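Local coordinates for amino acid ABC transporter, periplasmic amino acid-binding protein (Brucella ovis, PDB 4Z9N) that probably captures amino acid or small peptide solutes in the periplasm and hands them to an ABC transporter, and here holds glutathione, at residues A53-G58 and V283-G288; N107-Q112 and G320-I325; N237-G242 and G290-I295. All coordinates share one frame; numbering follows the deposited sequence.

Contact 1 of 3, residues A53-G58 and V283-G288; sequences ASAIFG and VKIIKG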
ATOM      1  N   ALA D  53       9.240  15.977  10.247  1.00 21.36           N
ATOM      2  CA  ALA D  53      10.051  16.818  11.107  1.00 22.54           C
ATOM      3  C   ALA D  53       9.652  16.648  12.575  1.00 25.10           C
ATOM      4  O   ALA D  53      10.516  16.664  13.465  1.00 24.23           O
ATOM      5  CB  ALA D  53       9.940  18.277  10.682  1.00 23.09           C
ATOM      6  N   SER D  54       8.359  16.485  12.836  1.00 22.89           N
ATOM      7  CA  SER D  54       7.914  16.314  14.223  1.00 24.45           C
ATOM      8  C   SER D  54       8.365  14.968  14.778  1.00 23.52           C
ATOM      9  O   SER D  54       8.816  14.876  15.911  1.00 24.46           O
ATOM     10  CB  SER D  54       6.394  16.447  14.343  1.00 23.53           C
ATOM     11  OG  SER D  54       5.917  17.621  13.714  1.00 28.52           O
ATOM     12  N   ALA D  55       8.251  13.927  13.961  1.00 22.49           N
ATOM     13  CA  ALA D  55       8.738  12.602  14.338  1.00 22.48           C
ATOM     14  C   ALA D  55      10.191  12.613  14.795  1.00 23.29           C
ATOM     15  O   ALA D  55      10.581  11.872  15.699  1.00 23.91           O
ATOM     16  CB  ALA D  55       8.573  11.633  13.161  1.00 21.40           C
ATOM     17  N   ILE D  56      10.996  13.449  14.154  1.00 24.24           N
ATOM     18  CA  ILE D  56      12.434  13.436  14.358  1.00 26.60           C
ATOM     19  C   ILE D  56      12.855  14.424  15.421  1.00 28.47           C
ATOM     20  O   ILE D  56      13.651  14.091  16.301  1.00 26.25           O
ATOM     21  CB  ILE D  56      13.179  13.732  13.042  1.00 23.78           C
ATOM     22  CG1 ILE D  56      12.856  12.662  11.996  1.00 23.27           C
ATOM     23  CG2 ILE D  56      14.685  13.834  13.273  1.00 24.76           C
ATOM     24  CD1 ILE D  56      13.392  12.996  10.603  1.00 26.09           C
ATOM     25  N   PHE D  57      12.322  15.641  15.327  1.00 26.43           N
ATOM     26  CA  PHE D  57      12.789  16.754  16.150  1.00 26.85           C
ATOM     27  C   PHE D  57      11.793  17.178  17.223  1.00 32.66           C
ATOM     28  O   PHE D  57      12.136  17.964  18.097  1.00 33.76           O
ATOM     29  CB  PHE D  57      13.113  17.968  15.262  1.00 26.99           C
ATOM     30  CG  PHE D  57      14.203  17.721  14.262  1.00 31.52           C
ATOM     31  CD1 PHE D  57      15.526  17.622  14.667  1.00 35.67           C
ATOM     32  CD2 PHE D  57      13.911  17.611  12.910  1.00 25.65           C
ATOM     33  CE1 PHE D  57      16.537  17.394  13.740  1.00 37.28           C
ATOM     34  CE2 PHE D  57      14.920  17.397  11.981  1.00 25.55           C
ATOM     35  CZ  PHE D  57      16.231  17.284  12.394  1.00 26.48           C
ATOM     36  N   GLY D  58      10.563  16.672  17.157  1.00 28.05           N
ATOM     37  CA  GLY D  58       9.521  17.119  18.067  1.00 27.17           C
ATOM     38  C   GLY D  58       9.121  18.569  17.846  1.00 34.26           C
ATOM     39  O   GLY D  58       8.628  19.245  18.753  1.00 32.85           O
ATOM     40  N   VAL D 283       3.459  10.571  19.529  1.00 23.77           N
ATOM     41  CA  VAL D 283       2.948  11.729  20.268  1.00 22.14           C
ATOM     42  C   VAL D 283       3.523  13.006  19.648  1.00 23.25           C
ATOM     43  O   VAL D 283       2.807  13.991  19.464  1.00 24.28           O
ATOM     44  CB  VAL D 283       3.271  11.656  21.780  1.00 26.80           C
ATOM     45  CG1 VAL D 283       2.635  12.842  22.517  1.00 25.05           C
ATOM     46  CG2 VAL D 283       2.785  10.338  22.375  1.00 24.38           C
ATOM     47  N   LYS D 284       4.807  12.974  19.294  1.00 23.68           N
ATOM     48  CA  LYS D 284       5.424  14.126  18.640  1.00 24.31           C
ATOM     49  C   LYS D 284       4.752  14.457  17.313  1.00 22.94           C
ATOM     50  O   LYS D 284       4.508  15.638  17.033  1.00 22.91           O
ATOM     51  CB  LYS D 284       6.920  13.904  18.406  1.00 23.34           C
ATOM     52  CG  LYS D 284       7.746  13.703  19.658  1.00 32.77           C
ATOM     53  CD  LYS D 284       9.223  13.551  19.285  1.00 34.80           C
ATOM     54  CE  LYS D 284      10.112  13.368  20.508  1.00 40.79           C
ATOM     55  NZ  LYS D 284       9.689  14.220  21.649  1.00 42.88           N
ATOM     56  N   ILE D 285       4.457  13.430  16.504  1.00 20.68           N
ATOM     57  CA  ILE D 285       3.782  13.643  15.230  1.00 19.77           C
ATOM     58  C   ILE D 285       2.411  14.290  15.449  1.00 20.15           C
ATOM     59  O   ILE D 285       2.100  15.327  14.861  1.00 20.52           O
ATOM     60  CB  ILE D 285       3.628  12.328  14.405  1.00 18.23           C
ATOM     61  CG1 ILE D 285       4.992  11.728  14.026  1.00 17.98           C
ATOM     62  CG2 ILE D 285       2.809  12.601  13.183  1.00 17.49           C
ATOM     63  CD1 ILE D 285       4.917  10.320  13.397  1.00 18.57           C
ATOM     64  N   ILE D 286       1.580  13.668  16.278  1.00 20.16           N
ATOM     65  CA  ILE D 286       0.210  14.133  16.435  1.00 26.73           C
ATOM     66  C   ILE D 286       0.150  15.530  17.085  1.00 27.10           C
ATOM     67  O   ILE D 286      -0.680  16.370  16.715  1.00 24.14           O
ATOM     68  CB  ILE D 286      -0.610  13.104  17.236  1.00 24.86           C
ATOM     69  CG1 ILE D 286      -0.575  11.748  16.531  1.00 22.22           C
ATOM     70  CG2 ILE D 286      -2.045  13.551  17.359  1.00 22.74           C
ATOM     71  CD1 ILE D 286      -1.126  11.776  15.092  1.00 19.68           C
ATOM     72  N   LYS D 287       1.033  15.792  18.040  1.00 23.29           N
ATOM     73  CA  LYS D 287       1.134  17.135  18.602  1.00 25.03           C
ATOM     74  C   LYS D 287       1.508  18.161  17.536  1.00 25.14           C
ATOM     75  O   LYS D 287       1.004  19.290  17.538  1.00 26.27           O
ATOM     76  CB  LYS D 287       2.156  17.164  19.737  1.00 30.53           C
ATOM     77  CG  LYS D 287       1.692  16.423  20.980  1.00 32.59           C
ATOM     78  CD  LYS D 287       2.172  17.087  22.238  1.00 36.21           C
ATOM     79  CE  LYS D 287       1.645  16.343  23.463  1.00 42.17           C
ATOM     80  NZ  LYS D 287       2.524  16.507  24.661  1.00 43.04           N
ATOM     81  N   GLY D 288       2.385  17.755  16.621  1.00 24.31           N
ATOM     82  CA  GLY D 288       2.884  18.656  15.599  1.00 24.27           C
ATOM     83  C   GLY D 288       1.889  19.008  14.507  1.00 23.64           C
ATOM     84  O   GLY D 288       1.811  20.165  14.087  1.00 24.53           O
TER

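Contact 2 of 3, residues N107-Q112 and G320-I325; sequences NYYDGQ and GLQYGI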
ATOM      1  N   ASN D 107       0.023   8.986   0.223  1.00 12.84           N
ATOM      2  CA  ASN D 107      -0.722   9.820   1.155  1.00 13.12           C
ATOM      3  C   ASN D 107      -2.009  10.369   0.536  1.00 13.98           C
ATOM      4  O   ASN D 107      -2.836  10.929   1.236  1.00 13.47           O
ATOM      5  CB  ASN D 107       0.170  10.948   1.720  1.00 12.97           C
ATOM      6  CG  ASN D 107       0.591  11.989   0.693  1.00 16.42           C
ATOM      7  OD1 ASN D 107       0.617  11.761  -0.519  1.00 14.05           O
ATOM      8  ND2 ASN D 107       0.978  13.153   1.202  1.00 13.66           N
ATOM      9  N   TYR D 108      -2.204  10.169  -0.764  1.00 12.33           N
ATOM     10  CA  TYR D 108      -3.445  10.617  -1.377  1.00 14.11           C
ATOM     11  C   TYR D 108      -3.650   9.866  -2.686  1.00 13.42           C
ATOM     12  O   TYR D 108      -2.831   9.992  -3.589  1.00 13.12           O
ATOM     13  CB  TYR D 108      -3.418  12.138  -1.622  1.00 13.58           C
ATOM     14  CG  TYR D 108      -4.758  12.684  -2.055  1.00 14.41           C
ATOM     15  CD1 TYR D 108      -5.150  12.637  -3.386  1.00 13.38           C
ATOM     16  CD2 TYR D 108      -5.643  13.208  -1.126  1.00 19.03           C
ATOM     17  CE1 TYR D 108      -6.382  13.104  -3.782  1.00 15.14           C
ATOM     18  CE2 TYR D 108      -6.877  13.677  -1.509  1.00 16.27           C
ATOM     19  CZ  TYR D 108      -7.240  13.617  -2.838  1.00 19.15           C
ATOM     20  OH  TYR D 108      -8.474  14.071  -3.224  1.00 17.71           O
ATOM     21  N   TYR D 109      -4.722   9.071  -2.770  1.00 11.24           N
ATOM     22  CA  TYR D 109      -5.093   8.414  -4.029  1.00 13.34           C
ATOM     23  C   TYR D 109      -5.888   9.386  -4.876  1.00 12.44           C
ATOM     24  O   TYR D 109      -6.933   9.837  -4.453  1.00 13.95           O
ATOM     25  CB  TYR D 109      -5.929   7.158  -3.790  1.00 12.50           C
ATOM     26  CG  TYR D 109      -5.205   6.060  -3.040  1.00 12.96           C
ATOM     27  CD1 TYR D 109      -5.185   6.051  -1.655  1.00 13.07           C
ATOM     28  CD2 TYR D 109      -4.538   5.047  -3.715  1.00 13.44           C
ATOM     29  CE1 TYR D 109      -4.527   5.053  -0.953  1.00 14.32           C
ATOM     30  CE2 TYR D 109      -3.875   4.046  -3.026  1.00 10.26           C
ATOM     31  CZ  TYR D 109      -3.872   4.061  -1.645  1.00 14.99           C
ATOM     32  OH  TYR D 109      -3.225   3.063  -0.951  1.00 17.32           O
ATOM     33  N   ASP D 110      -5.394   9.701  -6.076  1.00 11.54           N
ATOM     34  CA  ASP D 110      -6.105  10.618  -6.968  1.00 13.69           C
ATOM     35  C   ASP D 110      -6.254   9.979  -8.359  1.00 13.11           C
ATOM     36  O   ASP D 110      -5.883   8.821  -8.571  1.00 11.15           O
ATOM     37  CB  ASP D 110      -5.355  11.949  -7.068  1.00 14.63           C
ATOM     38  CG  ASP D 110      -6.281  13.133  -7.272  1.00 17.52           C
ATOM     39  OD1 ASP D 110      -7.481  12.911  -7.538  1.00 14.98           O
ATOM     40  OD2 ASP D 110      -5.800  14.285  -7.150  1.00 16.74           O
ATOM     41  N   GLY D 111      -6.837  10.724  -9.286  1.00 12.34           N
ATOM     42  CA  GLY D 111      -6.977  10.284 -10.665  1.00 15.26           C
ATOM     43  C   GLY D 111      -7.026  11.523 -11.538  1.00 15.94           C
ATOM     44  O   GLY D 111      -7.378  12.603 -11.049  1.00 16.36           O
ATOM     45  N   GLN D 112      -6.678  11.386 -12.814  1.00 11.23           N
ATOM     46  CA  GLN D 112      -6.652  12.544 -13.722  1.00 13.98           C
ATOM     47  C   GLN D 112      -8.041  12.929 -14.216  1.00 14.37           C
ATOM     48  O   GLN D 112      -8.850  12.058 -14.557  1.00 15.22           O
ATOM     49  CB  GLN D 112      -5.748  12.244 -14.916  1.00 12.76           C
ATOM     50  CG  GLN D 112      -5.678  13.335 -15.971  1.00 11.89           C
ATOM     51  CD  GLN D 112      -4.571  13.063 -16.969  1.00 15.44           C
ATOM     52  OE1 GLN D 112      -3.725  12.192 -16.748  1.00 13.98           O
ATOM     53  NE2 GLN D 112      -4.563  13.805 -18.081  1.00 14.58           N
ATOM     54  N   GLY D 320     -12.943   3.605   2.452  1.00 15.98           N
ATOM     55  CA  GLY D 320     -11.845   4.072   1.634  1.00 14.03           C
ATOM     56  C   GLY D 320     -10.705   3.082   1.485  1.00 12.94           C
ATOM     57  O   GLY D 320     -10.863   1.898   1.780  1.00 16.29           O
ATOM     58  N   LEU D 321      -9.559   3.586   1.039  1.00 11.41           N
ATOM     59  CA  LEU D 321      -8.372   2.764   0.768  1.00 10.84           C
ATOM     60  C   LEU D 321      -7.244   2.963   1.782  1.00 17.46           C
ATOM     61  O   LEU D 321      -6.231   2.239   1.747  1.00 14.54           O
ATOM     62  CB  LEU D 321      -7.823   3.078  -0.633  1.00 10.91           C
ATOM     63  CG  LEU D 321      -8.768   2.887  -1.815  1.00 12.96           C
ATOM     64  CD1 LEU D 321      -8.066   3.238  -3.140  1.00 13.97           C
ATOM     65  CD2 LEU D 321      -9.286   1.432  -1.850  1.00 14.53           C
ATOM     66  N   GLN D 322      -7.381   3.939   2.678  1.00 12.36           N
ATOM     67  CA  GLN D 322      -6.233   4.288   3.513  1.00 11.51           C
ATOM     68  C   GLN D 322      -6.147   3.355   4.696  1.00 14.50           C
ATOM     69  O   GLN D 322      -7.030   3.325   5.561  1.00 13.28           O
ATOM     70  CB  GLN D 322      -6.288   5.755   3.972  1.00 14.15           C
ATOM     71  CG  GLN D 322      -6.042   6.763   2.848  1.00 10.97           C
ATOM     72  CD  GLN D 322      -4.569   6.860   2.461  1.00 14.61           C
ATOM     73  OE1 GLN D 322      -3.713   6.185   3.033  1.00 16.10           O
ATOM     74  NE2 GLN D 322      -4.275   7.692   1.470  1.00 14.54           N
ATOM     75  N   TYR D 323      -5.065   2.587   4.729  1.00 10.34           N
ATOM     76  CA  TYR D 323      -4.938   1.484   5.685  1.00 13.42           C
ATOM     77  C   TYR D 323      -3.644   1.608   6.461  1.00 13.95           C
ATOM     78  O   TYR D 323      -2.568   1.462   5.901  1.00 13.14           O
ATOM     79  CB  TYR D 323      -5.002   0.156   4.928  1.00 13.04           C
ATOM     80  CG  TYR D 323      -4.944  -1.130   5.742  1.00 11.03           C
ATOM     81  CD1 TYR D 323      -3.717  -1.710   6.069  1.00 12.82           C
ATOM     82  CD2 TYR D 323      -6.114  -1.810   6.099  1.00 10.97           C
ATOM     83  CE1 TYR D 323      -3.656  -2.901   6.774  1.00 13.05           C
ATOM     84  CE2 TYR D 323      -6.059  -3.023   6.797  1.00 11.48           C
ATOM     85  CZ  TYR D 323      -4.829  -3.553   7.126  1.00 12.49           C
ATOM     86  OH  TYR D 323      -4.764  -4.748   7.795  1.00 13.79           O
ATOM     87  N   GLY D 324      -3.742   1.910   7.750  1.00 14.79           N
ATOM     88  CA  GLY D 324      -2.541   2.043   8.554  1.00 12.84           C
ATOM     89  C   GLY D 324      -2.005   0.666   8.902  1.00 11.85           C
ATOM     90  O   GLY D 324      -2.684  -0.137   9.534  1.00 11.93           O
ATOM     91  N   ILE D 325      -0.787   0.381   8.465  1.00 12.58           N
ATOM     92  CA  ILE D 325      -0.153  -0.894   8.757  1.00 11.39           C
ATOM     93  C   ILE D 325       0.091  -0.927  10.261  1.00 11.28           C
ATOM     94  O   ILE D 325       0.385   0.104  10.853  1.00 11.52           O
ATOM     95  CB  ILE D 325       1.141  -1.047   7.896  1.00 14.59           C
ATOM     96  CG1 ILE D 325       0.791  -0.936   6.414  1.00 19.25           C
ATOM     97  CG2 ILE D 325       1.838  -2.372   8.139  1.00 13.76           C
ATOM     98  CD1 ILE D 325       2.002  -0.840   5.529  1.00 21.64           C
TER
HETATM   99  O   HOH W   1      -2.086   4.139   1.689  1.00 32.30           O

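Contact 3 of 3, residues N237-G242 and G290-I295; sequences NAEEYG and GNYGEI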
ATOM      1  N   ASN D 237      -2.963   5.280  11.674  1.00 12.60           N
ATOM      2  CA  ASN D 237      -3.371   4.551  12.876  1.00 14.30           C
ATOM      3  C   ASN D 237      -3.995   5.490  13.911  1.00 17.27           C
ATOM      4  O   ASN D 237      -5.009   5.145  14.527  1.00 14.75           O
ATOM      5  CB  ASN D 237      -2.184   3.790  13.496  1.00 15.70           C
ATOM      6  CG  ASN D 237      -1.996   2.403  12.895  1.00 15.42           C
ATOM      7  OD1 ASN D 237      -2.685   1.453  13.266  1.00 15.63           O
ATOM      8  ND2 ASN D 237      -1.061   2.284  11.954  1.00 13.82           N
ATOM      9  N   ALA D 238      -3.398   6.665  14.087  1.00 17.44           N
ATOM     10  CA  ALA D 238      -3.903   7.630  15.060  1.00 19.58           C
ATOM     11  C   ALA D 238      -5.329   8.036  14.716  1.00 17.80           C
ATOM     12  O   ALA D 238      -6.194   8.083  15.598  1.00 18.10           O
ATOM     13  CB  ALA D 238      -3.004   8.855  15.133  1.00 19.96           C
ATOM     14  N   GLU D 239      -5.601   8.293  13.441  1.00 15.83           N
ATOM     15  CA  GLU D 239      -6.970   8.654  13.085  1.00 20.76           C
ATOM     16  C   GLU D 239      -7.903   7.481  13.378  1.00 15.29           C
ATOM     17  O   GLU D 239      -8.966   7.662  13.983  1.00 17.76           O
ATOM     18  CB  GLU D 239      -7.116   9.078  11.619  1.00 18.19           C
ATOM     19  CG  GLU D 239      -8.543   9.573  11.349  1.00 16.95           C
ATOM     20  CD  GLU D 239      -8.872   9.825   9.895  1.00 19.12           C
ATOM     21  OE1 GLU D 239      -8.108   9.393   8.996  1.00 15.31           O
ATOM     22  OE2 GLU D 239      -9.913  10.483   9.656  1.00 19.06           O
ATOM     23  N   GLU D 240      -7.500   6.278  12.978  1.00 14.61           N
ATOM     24  CA  GLU D 240      -8.324   5.088  13.218  1.00 16.35           C
ATOM     25  C   GLU D 240      -8.656   4.904  14.710  1.00 16.11           C
ATOM     26  O   GLU D 240      -9.759   4.452  15.072  1.00 16.90           O
ATOM     27  CB  GLU D 240      -7.628   3.825  12.680  1.00 17.14           C
ATOM     28  CG  GLU D 240      -8.531   2.585  12.748  1.00 18.31           C
ATOM     29  CD  GLU D 240      -7.821   1.294  12.356  1.00 19.87           C
ATOM     30  OE1 GLU D 240      -6.861   1.357  11.564  1.00 17.33           O
ATOM     31  OE2 GLU D 240      -8.227   0.222  12.865  1.00 20.98           O
ATOM     32  N   TYR D 241      -7.718   5.280  15.580  1.00 16.46           N
ATOM     33  CA  TYR D 241      -7.904   5.095  17.013  1.00 18.40           C
ATOM     34  C   TYR D 241      -8.458   6.346  17.712  1.00 21.07           C
ATOM     35  O   TYR D 241      -8.558   6.375  18.930  1.00 21.78           O
ATOM     36  CB  TYR D 241      -6.589   4.677  17.682  1.00 20.30           C
ATOM     37  CG  TYR D 241      -5.961   3.383  17.178  1.00 25.15           C
ATOM     38  CD1 TYR D 241      -6.701   2.434  16.492  1.00 30.73           C
ATOM     39  CD2 TYR D 241      -4.618   3.113  17.410  1.00 29.86           C
ATOM     40  CE1 TYR D 241      -6.114   1.247  16.049  1.00 32.98           C
ATOM     41  CE2 TYR D 241      -4.030   1.935  16.975  1.00 31.55           C
ATOM     42  CZ  TYR D 241      -4.781   1.005  16.293  1.00 34.95           C
ATOM     43  OH  TYR D 241      -4.187  -0.166  15.856  1.00 36.56           O
ATOM     44  N   GLY D 242      -8.846   7.359  16.943  1.00 19.89           N
ATOM     45  CA  GLY D 242      -9.449   8.558  17.509  1.00 19.82           C
ATOM     46  C   GLY D 242      -8.486   9.430  18.303  1.00 22.24           C
ATOM     47  O   GLY D 242      -8.900  10.150  19.228  1.00 24.18           O
ATOM     48  N   GLY D 290      -1.357  16.849  14.070  1.00 21.12           N
ATOM     49  CA  GLY D 290      -2.610  16.123  14.223  1.00 22.60           C
ATOM     50  C   GLY D 290      -2.610  14.833  13.414  1.00 21.32           C
ATOM     51  O   GLY D 290      -1.592  14.482  12.815  1.00 18.31           O
ATOM     52  N   ASN D 291      -3.737  14.119  13.378  1.00 18.67           N
ATOM     53  CA  ASN D 291      -3.762  12.844  12.644  1.00 20.11           C
ATOM     54  C   ASN D 291      -4.073  13.049  11.153  1.00 18.32           C
ATOM     55  O   ASN D 291      -4.278  14.181  10.697  1.00 18.15           O
ATOM     56  CB  ASN D 291      -4.759  11.845  13.283  1.00 18.00           C
ATOM     57  CG  ASN D 291      -6.230  12.261  13.139  1.00 17.87           C
ATOM     58  OD1 ASN D 291      -6.687  12.690  12.076  1.00 17.78           O
ATOM     59  ND2 ASN D 291      -6.990  12.085  14.219  1.00 18.78           N
ATOM     60  N   TYR D 292      -4.118  11.951  10.402  1.00 16.59           N
ATOM     61  CA  TYR D 292      -4.346  12.020   8.956  1.00 16.16           C
ATOM     62  C   TYR D 292      -5.618  12.802   8.603  1.00 15.44           C
ATOM     63  O   TYR D 292      -5.620  13.616   7.688  1.00 16.45           O
ATOM     64  CB  TYR D 292      -4.443  10.616   8.356  1.00 15.80           C
ATOM     65  CG  TYR D 292      -4.642  10.636   6.860  1.00 16.51           C
ATOM     66  CD1 TYR D 292      -3.552  10.706   5.996  1.00 16.47           C
ATOM     67  CD2 TYR D 292      -5.912  10.584   6.305  1.00 18.42           C
ATOM     68  CE1 TYR D 292      -3.724  10.722   4.622  1.00 14.12           C
ATOM     69  CE2 TYR D 292      -6.095  10.613   4.921  1.00 12.92           C
ATOM     70  CZ  TYR D 292      -4.999  10.676   4.094  1.00 14.12           C
ATOM     71  OH  TYR D 292      -5.199  10.691   2.726  1.00 14.17           O
ATOM     72  N   GLY D 293      -6.704  12.526   9.325  1.00 15.95           N
ATOM     73  CA  GLY D 293      -7.976  13.165   9.031  1.00 16.69           C
ATOM     74  C   GLY D 293      -7.920  14.651   9.293  1.00 17.83           C
ATOM     75  O   GLY D 293      -8.536  15.454   8.582  1.00 22.00           O
ATOM     76  N   GLU D 294      -7.185  15.024  10.338  1.00 18.41           N
ATOM     77  CA  GLU D 294      -7.031  16.427  10.663  1.00 20.95           C
ATOM     78  C   GLU D 294      -6.231  17.164   9.589  1.00 22.45           C
ATOM     79  O   GLU D 294      -6.561  18.305   9.254  1.00 21.73           O
ATOM     80  CB  GLU D 294      -6.379  16.589  12.029  1.00 20.45           C
ATOM     81  CG  GLU D 294      -7.209  16.009  13.174  1.00 24.46           C
ATOM     82  CD  GLU D 294      -6.626  16.368  14.513  1.00 26.11           C
ATOM     83  OE1 GLU D 294      -7.014  17.431  15.070  1.00 29.37           O
ATOM     84  OE2 GLU D 294      -5.774  15.602  15.006  1.00 22.12           O
ATOM     85  N   ILE D 295      -5.205  16.510   9.043  1.00 20.87           N
ATOM     86  CA  ILE D 295      -4.417  17.084   7.960  1.00 20.54           C
ATOM     87  C   ILE D 295      -5.293  17.236   6.726  1.00 20.84           C
ATOM     88  O   ILE D 295      -5.254  18.266   6.049  1.00 20.22           O
ATOM     89  CB  ILE D 295      -3.172  16.222   7.649  1.00 16.97           C
ATOM     90  CG1 ILE D 295      -2.208  16.227   8.839  1.00 22.93           C
ATOM     91  CG2 ILE D 295      -2.463  16.711   6.392  1.00 16.77           C
ATOM     92  CD1 ILE D 295      -1.080  15.207   8.692  1.00 23.45           C
TER

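Contact 1 of 3, residues A53-G58 and V283-G288
No ring enters the contact; the backbone carbonyls of Ser54 and Lys284 each meet the other residue's CB. Ser54 O lies 3.3 Å from Lys284 CB, and Lys284 O lies 3.4 Å from Ser54 CB. The ring of Phe57 takes no part; Ile56 CG2 sits over the centre of one of its faces. Ser54, Ala55 and Gly288 are small, and the axes of 53-57 and 283-288 come within 7.5 Å, with 133° between their directions. Ser54 OG passes 3.7 Å from Gly288 CA. Its polar partner is Arg50 O, one turn back in its own helix. This is helix-helix packing within one lobe of a periplasmic binding protein fold, between helix 44-57 and helix 281-289 near the C-terminal end of the chain. Helix 222-240 flanks both, through Thr231 at Ala55 and Leu235 at Ile285. Across the contact, Ala55 CB touches Ile285 CG1 at 3.7 Å. Lys284 CG stands beside the backbone N and the chain runs straight on to CE, which lays CD 3.8 Å from Gly58 CA; the bend at chi4 moves only NZ. Gly58 has left the helix with positive phi, and its N still bonds Ser54 O at 2.8 Å.

Contact 2 of 3, residues N107-Q112 and G320-I325
Tyr109 CG stands beside the backbone N, opposite the carbonyl carbon (chi1 -64°), and this brings the ring, extending from strand 101-117 toward 320-325, to Leu321. Gln322 bends sharply at its second torsion (chi2 -76°), and this turns its amide back to the same ring. Leu321 lies over one ring face. Its CD1 makes a CH-pi contact 4.0 Å from the ring centroid of Tyr109, close to the ring normal, and its CB is 3.9 Å from Tyr109 CE1. The Gln322 amide comes in obliquely, its plane 59° from that of the ring, with NE2 3.6 Å from CE1 of Tyr109. Strand 101-117 pairs antiparallel with 211-218, and here backbone hydrogen bonds pair Tyr108 with Phe213. The pair fits the interlobe crossing strands of a two-lobed periplasmic binding protein, so segment 320-325 packs against the probable hinge. No direct hydrogen bond joins the two segments. A water bridges them instead, 3.1 Å from Tyr109 OH and 2.9 Å from Gln322 OE1, to which it probably donates. Asn313 makes a second link: its OD1 accepts from both Tyr109 N and Gln322 NE2. Asn107 O is 3.6 Å from Gln322 NE2, too long to count as a bond, and is instead bonded to Tyr292 OH. On the dimer side, the Tyr109 ring packs edge-to-face with Tyr323 of the second subunit.

Contact 3 of 3, residues N237-G242 and G290-I295
Asn291 packs its side chain against Glu239 and Ala238, directly after Gly290 has ended helix 281-289 with positive phi. It is the N-cap of helix 292-299. Its CG stands between the backbone N and the carbonyl carbon (chi1 68°), which turns OD1 back over the first turn of its own helix. OD1 takes a bond from Glu294 N at 3.0 Å (154°) and a weaker one from Gly293 N. Glu239 CB lies over one face of the Asn291 amide, 3.6 Å from CG, and Asn291 CB lies 3.9 Å from Ala238 CB. The Glu239 and Asn291 side chains cross at about a right angle, with the carboxylate and amide planes only mildly tilted against each other. Asn291 ND2 is bonded to Ile243 O, just past the end of helix 222-240, where Gly242 is the C-prime residue of a Schellman motif. Tyr292 follows. Its ring presents an edge to Glu239, with CD2 3.7 Å from OE1. At Gly293 the carboxylate of Glu239 rests on the backbone, OE2 3.4 Å from Gly293 CA. OE1 is also near Gly293 N, but the angle is too poor for a bond. The carboxylate is held by Arg310, a salt bridge to OE2, and by Gln315, a bond to OE1. Its place at a helix N-terminus is probably electrostatically favourable. Glu294 closes the capping box: Asn291 N donates to its OE2 at 3.0 Å (160°). Around the contact, Ile286 of helix 281-289 touches Ala238 and Asn291, while from helix 44-57 Tyr48 packs on Tyr292 and Phe44 on Ile295.

How the contacts relate
Contact 1 is partly buried and the farthest of the three from the chain centre; contacts 2 and 3 are buried. None of the three has a direct hydrogen bond across it. Contact 1 has only packing, by small residues and a lysine chain. Contact 2 adds a bridging water to a ring face and an amide. Contact 3 sets a capped helix start beside a carboxylate. Contacts 1 and 3 use successive helices, 281-289 and 292-299, and touch by apolar packing. Contacts 2 and 3 are joined by bonds, Asn237 ND2 with Ile325 O and one from a tyrosine hydroxyl. Those two also meet the second subunit; contact 1 does not.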